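Side-chain contact in vibralactone Cyclase (Boreostereum vibrans, PDB 6KD0), which catalyses the cyclization that forms the fused bicyclic beta-lactone of vibralactone, using an alpha/beta-hydrolase fold: residues N164-P167 against K168-F171. Numbering follows the deposited sequence.
Sequences NADP and KKGF
Asp166 reaches two residues forward to the backbone of Lys168, closing an Asx turn over a short 3-10 turn through Pro167, Lys168 and Lys169. This bend is part of the loop of the alpha/beta-hydrolase fold that joins helix 144-158 to strand 171-176, the strand that leads toward the probable nucleophile elbow. The carboxylate oxygen Asp166 OD1 accepts a hydrogen bond from Lys168 N at 2.9 Å. The bond is bent, 144° at the hydrogen, and the N-H comes from well above the carboxylate plane. With chi1 at 176°, CG is turned beside the carbonyl carbon of Asp166, which carries OD1 forward over the start of the turn, where it also lies 3.2 Å from Lys168 CB. The Lys168 chain then bends away, its NZ 6.9 Å from Asp166 OD1, too far for a salt bridge. Two successive i to i+3 backbone bonds form the 3-10 turn itself: Lys169 N to Asp166 O at 2.8 Å, and Gly170 N to Pro167 O at 3.0 Å. The side chain of Lys169 crosses that of Asp166 at about a right angle, Lys169 CG passing 3.8 Å from Asp166 OD2, and its NZ bonds to Thr94 OG1. A leucine in place of Asp166 would probably leave the N-H of Lys168 without its side-chain acceptor and free the start of the turn to shift. Gly170 ends the bend with a positive phi, at which a side chain would crowd Lys169 O. Pro167, buried in the bend, adds a CA-H...O contact from Pro167 CA to Gly170 O at 3.5 Å, and its ring also touches Ala160. Phe171, opening the strand, turns back toward this proline, and Pro167 CB meets the aromatic ring obliquely, 3.8 Å from Phe171 CD2.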
ATOM      1  N   ASN A 164       8.051 -20.821  -6.835  1.00 27.14           N
ATOM      2  CA  ASN A 164       8.680 -20.448  -8.108  1.00 24.63           C
ATOM      3  C   ASN A 164       9.176 -19.003  -8.126  1.00 26.26           C
ATOM      4  O   ASN A 164       9.289 -18.397  -9.196  1.00 24.96           O
ATOM      5  CB  ASN A 164       7.734 -20.675  -9.298  1.00 30.92           C
ATOM      6  CG  ASN A 164       7.572 -22.133  -9.645  1.00 29.50           C
ATOM      7  OD1 ASN A 164       6.822 -22.855  -9.000  1.00 31.12           O
ATOM      8  ND2 ASN A 164       8.276 -22.574 -10.688  1.00 35.02           N
ATOM      9  N   ALA A 165       9.486 -18.440  -6.961  1.00 23.19           N
ATOM     10  CA  ALA A 165      10.004 -17.084  -6.860  1.00 19.73           C
ATOM     11  C   ALA A 165      11.473 -17.113  -6.459  1.00 22.03           C
ATOM     12  O   ALA A 165      11.942 -18.053  -5.804  1.00 21.99           O
ATOM     13  CB  ALA A 165       9.207 -16.258  -5.844  1.00 19.30           C
ATOM     14  N   ASP A 166      12.201 -16.086  -6.879  1.00 25.36           N
ATOM     15  CA  ASP A 166      13.594 -15.924  -6.474  1.00 24.31           C
ATOM     16  C   ASP A 166      13.838 -14.440  -6.237  1.00 22.73           C
ATOM     17  O   ASP A 166      13.909 -13.657  -7.195  1.00 24.83           O
ATOM     18  CB  ASP A 166      14.552 -16.502  -7.526  1.00 28.30           C
ATOM     19  CG  ASP A 166      16.029 -16.264  -7.186  1.00 29.20           C
ATOM     20  OD1 ASP A 166      16.338 -15.703  -6.106  1.00 29.45           O
ATOM     21  OD2 ASP A 166      16.884 -16.652  -8.014  1.00 37.08           O
ATOM     22  N   PRO A 167      13.962 -14.018  -4.974  1.00 23.75           N
ATOM     23  CA  PRO A 167      14.118 -12.586  -4.691  1.00 24.01           C
ATOM     24  C   PRO A 167      15.401 -12.004  -5.243  1.00 23.47           C
ATOM     25  O   PRO A 167      15.494 -10.778  -5.383  1.00 23.21           O
ATOM     26  CB  PRO A 167      14.072 -12.518  -3.158  1.00 26.41           C
ATOM     27  CG  PRO A 167      14.403 -13.880  -2.683  1.00 27.60           C
ATOM     28  CD  PRO A 167      13.947 -14.840  -3.756  1.00 23.37           C
ATOM     29  N   LYS A 168      16.394 -12.838  -5.569  1.00 23.62           N
ATOM     30  CA  LYS A 168      17.573 -12.341  -6.268  1.00 27.90           C
ATOM     31  C   LYS A 168      17.230 -11.824  -7.654  1.00 29.85           C
ATOM     32  O   LYS A 168      17.992 -11.026  -8.203  1.00 26.28           O
ATOM     33  CB  LYS A 168      18.635 -13.435  -6.393  1.00 31.02           C
ATOM     34  CG  LYS A 168      19.075 -14.052  -5.077  1.00 32.33           C
ATOM     35  CD  LYS A 168      20.079 -13.193  -4.343  1.00 42.83           C
ATOM     36  CE  LYS A 168      21.467 -13.323  -4.949  1.00 54.74           C
ATOM     37  NZ  LYS A 168      22.083 -11.993  -5.231  1.00 62.09           N
ATOM     38  N   LYS A 169      16.106 -12.260  -8.224  1.00 23.71           N
ATOM     39  CA  LYS A 169      15.651 -11.729  -9.499  1.00 26.12           C
ATOM     40  C   LYS A 169      14.891 -10.419  -9.347  1.00 27.96           C
ATOM     41  O   LYS A 169      14.511  -9.816 -10.356  1.00 27.09           O
ATOM     42  CB  LYS A 169      14.778 -12.770 -10.203  1.00 23.27           C
ATOM     43  CG  LYS A 169      15.522 -14.084 -10.421  1.00 29.85           C
ATOM     44  CD  LYS A 169      14.847 -14.954 -11.464  1.00 30.98           C
ATOM     45  CE  LYS A 169      15.750 -16.117 -11.874  1.00 29.65           C
ATOM     46  NZ  LYS A 169      15.103 -16.930 -12.964  1.00 33.70           N
ATOM     47  N   GLY A 170      14.710  -9.946  -8.123  1.00 24.40           N
ATOM     48  CA  GLY A 170      13.912  -8.767  -7.870  1.00 25.67           C
ATOM     49  C   GLY A 170      13.039  -9.052  -6.677  1.00 23.29           C
ATOM     50  O   GLY A 170      12.476 -10.144  -6.572  1.00 20.60           O
ATOM     51  N   PHE A 171      12.924  -8.078  -5.776  1.00 22.28           N
ATOM     52  CA  PHE A 171      12.210  -8.263  -4.518  1.00 20.44           C
ATOM     53  C   PHE A 171      11.626  -6.893  -4.166  1.00 18.61           C
ATOM     54  O   PHE A 171      12.297  -6.057  -3.565  1.00 21.70           O
ATOM     55  CB  PHE A 171      13.145  -8.809  -3.442  1.00 18.91           C
ATOM     56  CG  PHE A 171      12.455  -9.239  -2.178  1.00 20.81           C
ATOM     57  CD1 PHE A 171      11.080  -9.369  -2.116  1.00 18.81           C
ATOM     58  CD2 PHE A 171      13.204  -9.523  -1.038  1.00 20.16           C
ATOM     59  CE1 PHE A 171      10.468  -9.763  -0.930  1.00 19.83           C
ATOM     60  CE2 PHE A 171      12.600  -9.915   0.134  1.00 19.37           C
ATOM     61  CZ  PHE A 171      11.230 -10.036   0.188  1.00 19.56           C
TER